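Local coordinates for protein exosome complex component Rrp42 (Methanothermobacter thermautotrophicus, PDB 2WNR) that probably serves as a non-catalytic subunit of the archaeal exosome, an RNA-degrading complex, and helps to structure the active site of its partner Rrp41, at residues 157-162 with 190-195; 56-61 with 151-156; 37-42 with 262-267; 105-110 with 139-144. All coordinates share one frame; numbering follows the deposited sequence.

Interaction 1 of 4, residues 157-162 with 190-195; sequences ATVAAL and NRKALM
V159 reaches out from one helical turn towards the chain that leads into strand 193-201, and its two methyl branches share the work. CG2, anti to its own carbonyl carbon, comes up to the backbone of the other segment and meets the carbonyl oxygen A193 O at 3.4 Å. The same methyl touches one branch of L194, with V159 CG2 and L194 CD2 3.9 Å apart. The two side chains cross obliquely, and the single methyl CD2 of L194 lies against both CB and CG2 of V159. The other valine branch, anti to the backbone N (chi1 168°), is directed towards K192, whose aliphatic CG is 4.3 Å from V159 CG1. Lysine suits this border position because its methylene chain can line the apolar patch while its ammonium group leads off to the charged surface, where K192 NZ forms a salt bridge with D266. A193 contributes mainly backbone, its small side chain pointing along the interface. No hydrogen bond joins the segments; the short, branched valine fills the gap from its helix to the incoming strand. L265 of helix 244-268 also packs on V159, and that helix supplies V258 and L261 to L194. Helix 150-164 thus lies between strands 58-69, met by A157, T158 and A161, and 193-201, with helix 102-117 beside T158 and L162.

Interaction 2 of 4, residues 56-61 with 151-156; sequences GNTQII and FDAAVL
A153 and A154 of helix 150-164 face I60 and T58 of strand 58-69, in the beta-sheet and helix layers of the RNase PH fold, which belongs to the ribosomal protein S5 domain 2-like folds. Helix and strand run roughly the same way, their local axes 29° apart and 8.4 Å at closest approach. Along the helix, F151 comes first and points away from the strand, its ring packing instead on L107 and V110 of helix 102-117. D152 lies to the flank and is held at both oxygens, OD1 by T197 OG1 and OD2 by N149 ND2, so this buried carboxylate has polar partners. A153 then turns its methyl straight to the strand, where it touches two side chains: its CB is 4.1 Å from T58 CG2 and also reaches I60. The threonine suits this place because its branches divide the labour. CG2, anti to the backbone N, offers a methyl to the alanine, while OG1 is hydrogen-bonded to G148 O and D147 N just before the helix. A154 follows with its methyl set more to the flank, again beside the isoleucine. V155 points away from the strand and packs on M195 of strand 193-201, while L156 packs on L194 of that strand and on I37 of strand 37-41. Small alanines allow the close approach, and the longer isoleucine spans what distance remains. With chi2 of 177° extending its chain, I60 CD1 ends 3.8 Å from A153 CB and 3.8 Å from A154 CB.

Interaction 3 of 4, residues 37-42 with 262-267; sequences ISIETG and IEYLDK
A chi1 of -171° sets the ring of Y264 opposite its own backbone N and carries it from the C-terminal helix over to I37 and I39 on strand 37-41. This is helix-on-sheet packing within the RNase PH fold: helix 244-268 lies against a strand of the larger sheet, their local axes 42° apart. Both isoleucines, two residues apart on the strand, point to the helix, and each has CG1 anti to its carbonyl carbon. In I39 this carries CD1 to the edge of the tyrosine ring, near its plane, with I39 CD1 3.8 Å from Y264 CD2; the two side chains lie alongside, running opposite ways. I37 approaches at a slant, with its CG2 4.0 Å from Y264 CE2. Deeper in, L265 sends CD1 to the strand, 4.3 Å from I39 CG2, while it also packs on A160 and L163 of helix 150-164. Branched aliphatic residues suit the strand because they present two methyl-bearing arms to the helix. Tyrosine suits the more exposed rim: its ring adds apolar surface, and its hydroxyl can still make a polar bond. The phenol serves as donor to the backbone, Y264 OH lying 2.7 Å from I37 O, tilted 30° out of the carbonyl plane.

Interaction 4 of 4, residues 105-110 with 139-144; sequences VELSRV and LDLHII
L107 on helix 102-117 meets L141 and I143 on strand 133-145 through one methyl. Its CG stands anti to the backbone N (chi1 -175°), which extends the side chain to the sheet, where CD1 meets both partners. L141 answers with CG anti to its carbonyl carbon, and of its two methyls CD2 makes the touch, 4.1 Å from L107 CD1. The side chains meet at a slant, through their ends. I143 sits two residues further along the strand and therefore points to the same side of the sheet; chi2 of 70° bends its CG1 arm instead of extending it, and I143 CD1 lies 4.4 Å from L107 CD1. All three residues are buried, and no hydrogen bond crosses, so the contact rests on apolar packing alone. Leucine suits the helix position since its long, forked chain spans to the strand, while S85 of strand 80-87 also packs on it. The alternating residues D140 and H142 point to the opposite side, where both meet one neighbouring protein chain of the assembly. Strand 80-87, helix 102-117 and strand 133-145, the two strands parallel and adjacent and the short strand 127-129 intervening after the helix, form the beta-alpha-beta crossover of the ribosomal protein S5 domain 2-like fold, left-handed in that fold, on which RNase PH proteins are built.

Interactions 1, 2 and 4 lie in the buried core and rest on aliphatic contacts without a hydrogen bond between their segments, whereas interaction 3 is nearer the surface and adds a tyrosine-to-backbone bond. Helix 150-164 is the shared element of interactions 1 and 2, meeting different sheets from its two sides. Interactions 2 and 4 use neighbouring strands of one sheet, joined by probable backbone hydrogen bonds, I61 O to H142 N and Q59 O to I144 N. Interaction 3 reaches the same sheet further off, about 11 Å between nearest atoms from interaction 4, yet it also touches interactions 1 and 2, its L265 lying against L156 of the latter.

Interaction 1 of 4, residues 157-162 with 190-195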
loop_
_atom_site.group_PDB
_atom_site.type_symbol
_atom_site.label_atom_id
_atom_site.label_comp_id
_atom_site.label_asym_id
_atom_site.label_seq_id
_atom_site.Cartn_x
_atom_site.Cartn_y
_atom_site.Cartn_z
ATOM N N ALA A 157 -27.131 -3.790 -13.879
ATOM C CA ALA A 157 -26.653 -2.421 -14.067
ATOM C C ALA A 157 -25.453 -2.349 -15.023
ATOM O O ALA A 157 -25.360 -1.426 -15.837
ATOM C CB ALA A 157 -26.309 -1.788 -12.724
ATOM N N THR A 158 -24.546 -3.319 -14.920
ATOM C CA THR A 158 -23.382 -3.381 -15.784
ATOM C C THR A 158 -23.818 -3.619 -17.222
ATOM O O THR A 158 -23.389 -2.897 -18.122
ATOM C CB THR A 158 -22.426 -4.483 -15.349
ATOM O OG1 THR A 158 -22.158 -4.351 -13.948
ATOM C CG2 THR A 158 -21.108 -4.388 -16.123
ATOM N N VAL A 159 -24.685 -4.615 -17.425
ATOM C CA VAL A 159 -25.251 -4.869 -18.741
ATOM C C VAL A 159 -25.941 -3.615 -19.272
ATOM O O VAL A 159 -25.698 -3.207 -20.416
ATOM C CB VAL A 159 -26.195 -6.108 -18.758
ATOM C CG1 VAL A 159 -26.989 -6.182 -20.053
ATOM C CG2 VAL A 159 -25.384 -7.386 -18.610
ATOM N N ALA A 160 -26.775 -2.994 -18.438
ATOM C CA ALA A 160 -27.485 -1.783 -18.843
ATOM C C ALA A 160 -26.498 -0.693 -19.269
ATOM O O ALA A 160 -26.644 -0.103 -20.343
ATOM C CB ALA A 160 -28.401 -1.287 -17.731
ATOM N N ALA A 161 -25.478 -0.460 -18.441
ATOM C CA ALA A 161 -24.484 0.572 -18.716
ATOM C C ALA A 161 -23.727 0.314 -20.026
ATOM O O ALA A 161 -23.430 1.243 -20.780
ATOM C CB ALA A 161 -23.525 0.693 -17.554
ATOM N N LEU A 162 -23.435 -0.954 -20.291
ATOM C CA LEU A 162 -22.720 -1.347 -21.497
ATOM C C LEU A 162 -23.527 -1.044 -22.749
ATOM O O LEU A 162 -22.978 -0.623 -23.769
ATOM C CB LEU A 162 -22.363 -2.833 -21.457
ATOM C CG LEU A 162 -21.211 -3.210 -20.526
ATOM C CD1 LEU A 162 -21.112 -4.711 -20.321
ATOM C CD2 LEU A 162 -19.892 -2.609 -20.929
ATOM N N ASN A 190 -22.543 -8.473 -28.860
ATOM C CA ASN A 190 -22.917 -9.687 -29.583
ATOM C C ASN A 190 -24.191 -10.337 -29.055
ATOM O O ASN A 190 -24.992 -10.878 -29.828
ATOM C CB ASN A 190 -21.764 -10.693 -29.578
ATOM C CG ASN A 190 -20.734 -10.411 -30.662
ATOM O OD1 ASN A 190 -21.002 -9.696 -31.629
ATOM N ND2 ASN A 190 -19.546 -10.983 -30.505
ATOM N N ARG A 191 -24.362 -10.277 -27.733
ATOM C CA ARG A 191 -25.494 -10.887 -27.035
ATOM C C ARG A 191 -25.603 -10.412 -25.584
ATOM O O ARG A 191 -24.691 -9.779 -25.057
ATOM C CB ARG A 191 -25.431 -12.420 -27.092
ATOM C CG ARG A 191 -24.054 -13.058 -26.868
ATOM C CD ARG A 191 -24.131 -14.543 -27.181
ATOM N NE ARG A 191 -22.833 -15.151 -27.467
ATOM C CZ ARG A 191 -22.228 -15.147 -28.658
ATOM N NH1 ARG A 191 -21.051 -15.746 -28.802
ATOM N NH2 ARG A 191 -22.783 -14.543 -29.703
ATOM N N LYS A 192 -26.732 -10.713 -24.953
ATOM C CA LYS A 192 -26.965 -10.317 -23.568
ATOM C C LYS A 192 -26.994 -11.532 -22.665
ATOM O O LYS A 192 -27.296 -12.642 -23.106
ATOM C CB LYS A 192 -28.278 -9.544 -23.430
ATOM C CG LYS A 192 -28.170 -8.056 -23.736
ATOM C CD LYS A 192 -29.519 -7.460 -24.114
ATOM C CE LYS A 192 -29.783 -7.615 -25.597
ATOM N NZ LYS A 192 -31.168 -7.206 -25.954
ATOM N N ALA A 193 -26.655 -11.307 -21.403
ATOM C CA ALA A 193 -26.760 -12.315 -20.365
ATOM C C ALA A 193 -27.126 -11.604 -19.069
ATOM O O ALA A 193 -26.718 -10.459 -18.846
ATOM C CB ALA A 193 -25.457 -13.050 -20.217
ATOM N N LEU A 194 -27.912 -12.260 -18.226
ATOM C CA LEU A 194 -28.230 -11.709 -16.912
ATOM C C LEU A 194 -28.155 -12.790 -15.841
ATOM O O LEU A 194 -27.958 -13.969 -16.157
ATOM C CB LEU A 194 -29.599 -11.014 -16.908
ATOM C CG LEU A 194 -29.742 -9.691 -17.675
ATOM C CD1 LEU A 194 -31.169 -9.191 -17.609
ATOM C CD2 LEU A 194 -28.777 -8.608 -17.187
ATOM N N MET A 195 -28.339 -12.388 -14.582
ATOM C CA MET A 195 -28.086 -13.270 -13.461
ATOM C C MET A 195 -29.217 -13.336 -12.440
ATOM O O MET A 195 -29.829 -12.322 -12.079
ATOM C CB MET A 195 -26.790 -12.849 -12.782
ATOM C CG MET A 195 -26.357 -13.709 -11.622
ATOM S SD MET A 195 -24.640 -13.367 -11.188
ATOM C CE MET A 195 -23.789 -14.166 -12.559
#

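Interaction 2 of 4, residues 56-61 with 151-156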
loop_
_atom_site.group_PDB
_atom_site.type_symbol
_atom_site.label_atom_id
_atom_site.label_comp_id
_atom_site.label_asym_id
_atom_site.label_seq_id
_atom_site.Cartn_x
_atom_site.Cartn_y
_atom_site.Cartn_z
ATOM N N GLY A 56 -35.522 -3.658 -5.445
ATOM C CA GLY A 56 -36.028 -3.310 -4.129
ATOM C C GLY A 56 -35.360 -2.001 -3.772
ATOM O O GLY A 56 -35.422 -1.039 -4.541
ATOM N N ASN A 57 -34.685 -1.966 -2.631
ATOM C CA ASN A 57 -33.959 -0.769 -2.219
ATOM C C ASN A 57 -32.472 -0.834 -2.520
ATOM O O ASN A 57 -31.772 0.172 -2.393
ATOM C CB ASN A 57 -34.180 -0.482 -0.736
ATOM C CG ASN A 57 -35.534 0.102 -0.461
ATOM O OD1 ASN A 57 -36.050 0.883 -1.255
ATOM N ND2 ASN A 57 -36.122 -0.265 0.673
ATOM N N THR A 58 -31.993 -2.017 -2.895
ATOM C CA THR A 58 -30.606 -2.199 -3.290
ATOM C C THR A 58 -30.350 -1.355 -4.528
ATOM O O THR A 58 -31.009 -1.517 -5.552
ATOM C CB THR A 58 -30.265 -3.695 -3.547
ATOM O OG1 THR A 58 -30.354 -4.415 -2.313
ATOM C CG2 THR A 58 -28.873 -3.859 -4.080
ATOM N N GLN A 59 -29.399 -0.438 -4.412
ATOM C CA GLN A 59 -29.151 0.523 -5.467
ATOM C C GLN A 59 -27.696 0.520 -5.901
ATOM O O GLN A 59 -26.797 0.618 -5.072
ATOM C CB GLN A 59 -29.575 1.914 -5.011
ATOM C CG GLN A 59 -29.499 2.968 -6.092
ATOM C CD GLN A 59 -30.136 4.266 -5.672
ATOM O OE1 GLN A 59 -30.955 4.303 -4.752
ATOM N NE2 GLN A 59 -29.775 5.340 -6.351
ATOM N N ILE A 60 -27.476 0.406 -7.203
ATOM C CA ILE A 60 -26.135 0.373 -7.765
ATOM C C ILE A 60 -26.066 1.322 -8.953
ATOM O O ILE A 60 -26.940 1.314 -9.815
ATOM C CB ILE A 60 -25.732 -1.064 -8.221
ATOM C CG1 ILE A 60 -25.560 -1.986 -7.013
ATOM C CG2 ILE A 60 -24.438 -1.053 -9.042
ATOM C CD1 ILE A 60 -25.237 -3.409 -7.385
ATOM N N ILE A 61 -25.027 2.145 -8.985
ATOM C CA ILE A 61 -24.722 2.950 -10.153
ATOM C C ILE A 61 -23.469 2.418 -10.842
ATOM O O ILE A 61 -22.459 2.167 -10.195
ATOM C CB ILE A 61 -24.535 4.412 -9.779
ATOM C CG1 ILE A 61 -25.869 4.991 -9.299
ATOM C CG2 ILE A 61 -23.973 5.201 -10.966
ATOM C CD1 ILE A 61 -25.726 6.250 -8.520
ATOM N N PHE A 151 -25.508 -9.176 -6.489
ATOM C CA PHE A 151 -25.122 -9.800 -7.750
ATOM C C PHE A 151 -26.086 -9.504 -8.900
ATOM O O PHE A 151 -25.654 -9.096 -9.993
ATOM C CB PHE A 151 -24.962 -11.315 -7.577
ATOM C CG PHE A 151 -24.001 -11.696 -6.505
ATOM C CD1 PHE A 151 -22.657 -11.910 -6.803
ATOM C CD2 PHE A 151 -24.430 -11.838 -5.190
ATOM C CE1 PHE A 151 -21.752 -12.253 -5.803
ATOM C CE2 PHE A 151 -23.531 -12.182 -4.178
ATOM C CZ PHE A 151 -22.191 -12.386 -4.486
ATOM N N ASP A 152 -27.382 -9.714 -8.650
ATOM C CA ASP A 152 -28.385 -9.580 -9.702
ATOM C C ASP A 152 -28.519 -8.129 -10.106
ATOM O O ASP A 152 -28.602 -7.828 -11.291
ATOM C CB ASP A 152 -29.723 -10.159 -9.256
ATOM C CG ASP A 152 -29.640 -11.640 -8.933
ATOM O OD1 ASP A 152 -28.566 -12.239 -9.140
ATOM O OD2 ASP A 152 -30.657 -12.213 -8.476
ATOM N N ALA A 153 -28.499 -7.243 -9.110
ATOM C CA ALA A 153 -28.508 -5.796 -9.322
ATOM C C ALA A 153 -27.258 -5.333 -10.069
ATOM O O ALA A 153 -27.342 -4.484 -10.960
ATOM C CB ALA A 153 -28.629 -5.071 -8.000
ATOM N N ALA A 154 -26.110 -5.910 -9.709
ATOM C CA ALA A 154 -24.828 -5.540 -10.309
ATOM C C ALA A 154 -24.760 -5.935 -11.772
ATOM O O ALA A 154 -24.435 -5.113 -12.620
ATOM C CB ALA A 154 -23.671 -6.129 -9.527
ATOM N N VAL A 155 -25.087 -7.184 -12.067
ATOM C CA VAL A 155 -25.041 -7.681 -13.443
ATOM C C VAL A 155 -26.008 -6.880 -14.314
ATOM O O VAL A 155 -25.690 -6.497 -15.442
ATOM C CB VAL A 155 -25.367 -9.194 -13.510
ATOM C CG1 VAL A 155 -25.613 -9.634 -14.940
ATOM C CG2 VAL A 155 -24.238 -10.002 -12.886
ATOM N N LEU A 156 -27.185 -6.616 -13.759
ATOM C CA LEU A 156 -28.227 -5.887 -14.461
ATOM C C LEU A 156 -27.766 -4.474 -14.831
ATOM O O LEU A 156 -27.971 -4.031 -15.959
ATOM C CB LEU A 156 -29.487 -5.844 -13.598
ATOM C CG LEU A 156 -30.820 -5.366 -14.177
ATOM C CD1 LEU A 156 -31.036 -5.803 -15.633
ATOM C CD2 LEU A 156 -31.937 -5.883 -13.299
#

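Interaction 3 of 4, residues 37-42 with 262-267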
loop_
_atom_site.group_PDB
_atom_site.type_symbol
_atom_site.label_atom_id
_atom_site.label_comp_id
_atom_site.label_asym_id
_atom_site.label_seq_id
_atom_site.Cartn_x
_atom_site.Cartn_y
_atom_site.Cartn_z
ATOM N N ILE A 37 -38.164 -3.763 -10.014
ATOM C CA ILE A 37 -36.905 -3.386 -10.640
ATOM C C ILE A 37 -37.043 -2.051 -11.355
ATOM O O ILE A 37 -38.039 -1.791 -12.028
ATOM C CB ILE A 37 -36.364 -4.483 -11.585
ATOM C CG1 ILE A 37 -36.027 -5.748 -10.787
ATOM C CG2 ILE A 37 -35.113 -3.994 -12.318
ATOM C CD1 ILE A 37 -35.802 -6.965 -11.632
ATOM N N SER A 38 -36.025 -1.212 -11.189
ATOM C CA SER A 38 -35.991 0.119 -11.759
ATOM C C SER A 38 -34.650 0.293 -12.473
ATOM O O SER A 38 -33.599 0.088 -11.882
ATOM C CB SER A 38 -36.171 1.151 -10.640
ATOM O OG SER A 38 -36.123 2.477 -11.124
ATOM N N ILE A 39 -34.694 0.649 -13.753
ATOM C CA ILE A 39 -33.491 0.785 -14.574
ATOM C C ILE A 39 -33.459 2.128 -15.309
ATOM O O ILE A 39 -34.349 2.432 -16.120
ATOM C CB ILE A 39 -33.394 -0.353 -15.612
ATOM C CG1 ILE A 39 -33.477 -1.717 -14.929
ATOM C CG2 ILE A 39 -32.120 -0.223 -16.445
ATOM C CD1 ILE A 39 -33.834 -2.866 -15.865
ATOM N N GLU A 40 -32.437 2.928 -15.017
ATOM C CA GLU A 40 -32.192 4.175 -15.744
ATOM C C GLU A 40 -30.814 4.131 -16.375
ATOM O O GLU A 40 -29.891 3.552 -15.810
ATOM C CB GLU A 40 -32.261 5.382 -14.815
ATOM C CG GLU A 40 -33.545 5.512 -14.011
ATOM C CD GLU A 40 -33.452 6.641 -12.994
ATOM O OE1 GLU A 40 -33.663 7.819 -13.380
ATOM O OE2 GLU A 40 -33.161 6.346 -11.810
ATOM N N THR A 41 -30.681 4.737 -17.549
ATOM C CA THR A 41 -29.381 4.870 -18.203
ATOM C C THR A 41 -29.061 6.350 -18.418
ATOM O O THR A 41 -29.908 7.210 -18.169
ATOM C CB THR A 41 -29.310 4.078 -19.544
ATOM O OG1 THR A 41 -30.253 4.610 -20.483
ATOM C CG2 THR A 41 -29.586 2.597 -19.319
ATOM N N GLY A 42 -27.838 6.642 -18.863
ATOM C CA GLY A 42 -27.394 8.019 -19.109
ATOM C C GLY A 42 -27.507 8.907 -17.880
ATOM O O GLY A 42 -27.898 10.072 -17.971
ATOM N N ILE A 262 -34.538 -10.039 -19.487
ATOM C CA ILE A 262 -33.939 -9.526 -20.723
ATOM C C ILE A 262 -34.885 -8.621 -21.523
ATOM O O ILE A 262 -34.455 -7.608 -22.080
ATOM C CB ILE A 262 -33.362 -10.685 -21.584
ATOM C CG1 ILE A 262 -31.937 -11.009 -21.113
ATOM C CG2 ILE A 262 -33.417 -10.376 -23.102
ATOM C CD1 ILE A 262 -31.352 -12.251 -21.741
ATOM N N GLU A 263 -36.166 -8.971 -21.575
ATOM C CA GLU A 263 -37.114 -8.107 -22.257
ATOM C C GLU A 263 -37.510 -6.911 -21.396
ATOM O O GLU A 263 -37.969 -5.906 -21.922
ATOM C CB GLU A 263 -38.332 -8.876 -22.797
ATOM C CG GLU A 263 -39.453 -9.178 -21.809
ATOM C CD GLU A 263 -40.776 -9.439 -22.523
ATOM O OE1 GLU A 263 -41.144 -10.620 -22.727
ATOM O OE2 GLU A 263 -41.440 -8.453 -22.906
ATOM N N TYR A 264 -37.311 -7.014 -20.082
ATOM C CA TYR A 264 -37.559 -5.886 -19.181
ATOM C C TYR A 264 -36.454 -4.846 -19.309
ATOM O O TYR A 264 -36.713 -3.641 -19.238
ATOM C CB TYR A 264 -37.694 -6.334 -17.719
ATOM C CG TYR A 264 -38.158 -5.222 -16.800
ATOM C CD1 TYR A 264 -39.517 -4.957 -16.628
ATOM C CD2 TYR A 264 -37.239 -4.426 -16.114
ATOM C CE1 TYR A 264 -39.951 -3.928 -15.797
ATOM C CE2 TYR A 264 -37.662 -3.395 -15.279
ATOM C CZ TYR A 264 -39.021 -3.150 -15.126
ATOM O OH TYR A 264 -39.448 -2.129 -14.306
ATOM N N LEU A 265 -35.222 -5.318 -19.478
ATOM C CA LEU A 265 -34.095 -4.434 -19.742
ATOM C C LEU A 265 -34.245 -3.741 -21.096
ATOM O O LEU A 265 -34.022 -2.530 -21.192
ATOM C CB LEU A 265 -32.761 -5.191 -19.651
ATOM C CG LEU A 265 -31.467 -4.522 -20.137
ATOM C CD1 LEU A 265 -31.275 -3.119 -19.566
ATOM C CD2 LEU A 265 -30.283 -5.382 -19.792
ATOM N N ASP A 266 -34.638 -4.500 -22.124
ATOM C CA ASP A 266 -34.808 -3.955 -23.476
ATOM C C ASP A 266 -35.889 -2.877 -23.537
ATOM O O ASP A 266 -35.736 -1.877 -24.251
ATOM C CB ASP A 266 -35.128 -5.064 -24.493
ATOM C CG ASP A 266 -33.949 -6.012 -24.740
ATOM O OD1 ASP A 266 -32.790 -5.645 -24.428
ATOM O OD2 ASP A 266 -34.190 -7.130 -25.258
ATOM N N LYS A 267 -36.969 -3.094 -22.782
ATOM C CA LYS A 267 -38.122 -2.189 -22.738
ATOM C C LYS A 267 -37.831 -0.896 -21.976
ATOM O O LYS A 267 -38.348 0.170 -22.331
ATOM C CB LYS A 267 -39.345 -2.901 -22.149
ATOM C CG LYS A 267 -39.999 -3.893 -23.114
ATOM C CD LYS A 267 -41.108 -4.708 -22.457
ATOM C CE LYS A 267 -41.902 -5.467 -23.510
ATOM N NZ LYS A 267 -43.191 -6.019 -22.998
#

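Interaction 4 of 4, residues 105-110 with 139-144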
loop_
_atom_site.group_PDB
_atom_site.type_symbol
_atom_site.label_atom_id
_atom_site.label_comp_id
_atom_site.label_asym_id
_atom_site.label_seq_id
_atom_site.Cartn_x
_atom_site.Cartn_y
_atom_site.Cartn_z
ATOM N N VAL A 105 -14.503 -7.998 -3.861
ATOM C CA VAL A 105 -13.764 -8.783 -4.838
ATOM C C VAL A 105 -14.609 -9.901 -5.445
ATOM O O VAL A 105 -14.601 -10.104 -6.667
ATOM C CB VAL A 105 -12.481 -9.367 -4.207
ATOM C CG1 VAL A 105 -11.858 -10.426 -5.110
ATOM C CG2 VAL A 105 -11.479 -8.237 -3.900
ATOM N N GLU A 106 -15.350 -10.613 -4.600
ATOM C CA GLU A 106 -16.193 -11.686 -5.105
ATOM C C GLU A 106 -17.278 -11.150 -6.025
ATOM O O GLU A 106 -17.394 -11.583 -7.182
ATOM C CB GLU A 106 -16.837 -12.476 -3.978
ATOM C CG GLU A 106 -17.637 -13.646 -4.531
ATOM C CD GLU A 106 -18.577 -14.235 -3.525
ATOM O OE1 GLU A 106 -18.967 -13.512 -2.588
ATOM O OE2 GLU A 106 -18.931 -15.426 -3.681
ATOM N N LEU A 107 -18.061 -10.205 -5.502
ATOM C CA LEU A 107 -19.088 -9.523 -6.280
ATOM C C LEU A 107 -18.542 -9.081 -7.632
ATOM O O LEU A 107 -19.117 -9.381 -8.660
ATOM C CB LEU A 107 -19.639 -8.316 -5.518
ATOM C CG LEU A 107 -20.821 -7.496 -6.083
ATOM C CD1 LEU A 107 -20.375 -6.332 -6.928
ATOM C CD2 LEU A 107 -21.817 -8.353 -6.863
ATOM N N SER A 108 -17.413 -8.387 -7.594
ATOM C CA SER A 108 -16.734 -7.863 -8.771
ATOM C C SER A 108 -16.369 -8.948 -9.783
ATOM O O SER A 108 -16.724 -8.854 -10.956
ATOM C CB SER A 108 -15.485 -7.109 -8.324
ATOM O OG SER A 108 -15.181 -6.084 -9.235
ATOM N N ARG A 109 -15.675 -9.985 -9.330
ATOM C CA ARG A 109 -15.267 -11.087 -10.212
ATOM C C ARG A 109 -16.429 -11.886 -10.792
ATOM O O ARG A 109 -16.357 -12.370 -11.922
ATOM C CB ARG A 109 -14.336 -12.028 -9.471
ATOM C CG ARG A 109 -12.989 -11.423 -9.206
ATOM C CD ARG A 109 -12.137 -12.349 -8.389
ATOM N NE ARG A 109 -11.868 -13.614 -9.069
ATOM C CZ ARG A 109 -10.960 -13.776 -10.022
ATOM N NH1 ARG A 109 -10.246 -12.741 -10.430
ATOM N NH2 ARG A 109 -10.779 -14.963 -10.561
ATOM N N VAL A 110 -17.496 -12.028 -10.014
ATOM C CA VAL A 110 -18.671 -12.748 -10.472
ATOM C C VAL A 110 -19.375 -11.982 -11.581
ATOM O O VAL A 110 -19.808 -12.582 -12.566
ATOM C CB VAL A 110 -19.615 -13.127 -9.305
ATOM C CG1 VAL A 110 -20.944 -13.610 -9.821
ATOM C CG2 VAL A 110 -18.980 -14.241 -8.499
ATOM N N LEU A 139 -15.297 -0.916 -16.282
ATOM C CA LEU A 139 -16.610 -1.073 -15.689
ATOM C C LEU A 139 -16.488 -0.811 -14.186
ATOM O O LEU A 139 -15.831 -1.570 -13.478
ATOM C CB LEU A 139 -17.137 -2.478 -15.960
ATOM C CG LEU A 139 -17.729 -2.809 -17.335
ATOM C CD1 LEU A 139 -17.031 -2.115 -18.491
ATOM C CD2 LEU A 139 -17.696 -4.300 -17.551
ATOM N N ASP A 140 -17.097 0.275 -13.719
ATOM C CA ASP A 140 -17.035 0.656 -12.309
ATOM C C ASP A 140 -18.405 0.600 -11.617
ATOM O O ASP A 140 -19.325 1.353 -11.948
ATOM C CB ASP A 140 -16.392 2.034 -12.148
ATOM C CG ASP A 140 -14.886 1.990 -12.299
ATOM O OD1 ASP A 140 -14.237 1.297 -11.475
ATOM O OD2 ASP A 140 -14.352 2.653 -13.226
ATOM N N LEU A 141 -18.530 -0.311 -10.660
ATOM C CA LEU A 141 -19.793 -0.550 -9.985
ATOM C C LEU A 141 -19.779 0.171 -8.653
ATOM O O LEU A 141 -18.894 -0.047 -7.831
ATOM C CB LEU A 141 -20.017 -2.056 -9.786
ATOM C CG LEU A 141 -20.305 -2.976 -10.984
ATOM C CD1 LEU A 141 -19.363 -2.767 -12.151
ATOM C CD2 LEU A 141 -20.263 -4.442 -10.550
ATOM N N HIS A 142 -20.763 1.038 -8.454
ATOM C CA HIS A 142 -20.804 1.900 -7.285
ATOM C C HIS A 142 -22.014 1.527 -6.431
ATOM O O HIS A 142 -23.160 1.879 -6.752
ATOM C CB HIS A 142 -20.861 3.364 -7.726
ATOM C CG HIS A 142 -19.947 4.265 -6.957
ATOM N ND1 HIS A 142 -18.573 4.189 -7.048
ATOM C CD2 HIS A 142 -20.209 5.274 -6.093
ATOM C CE1 HIS A 142 -18.028 5.104 -6.269
ATOM N NE2 HIS A 142 -18.999 5.775 -5.676
ATOM N N ILE A 143 -21.766 0.798 -5.349
ATOM C CA ILE A 143 -22.866 0.310 -4.532
ATOM C C ILE A 143 -23.262 1.431 -3.570
ATOM O O ILE A 143 -22.485 1.835 -2.710
ATOM C CB ILE A 143 -22.547 -1.037 -3.830
ATOM C CG1 ILE A 143 -22.470 -2.198 -4.837
ATOM C CG2 ILE A 143 -23.627 -1.394 -2.863
ATOM C CD1 ILE A 143 -21.270 -2.196 -5.773
ATOM N N ILE A 144 -24.486 1.920 -3.755
ATOM C CA ILE A 144 -25.013 3.113 -3.110
ATOM C C ILE A 144 -25.869 2.761 -1.897
ATOM O O ILE A 144 -25.898 3.498 -0.912
ATOM C CB ILE A 144 -25.853 3.920 -4.144
ATOM C CG1 ILE A 144 -24.989 4.346 -5.349
ATOM C CG2 ILE A 144 -26.519 5.113 -3.537
ATOM C CD1 ILE A 144 -23.753 5.192 -5.022
#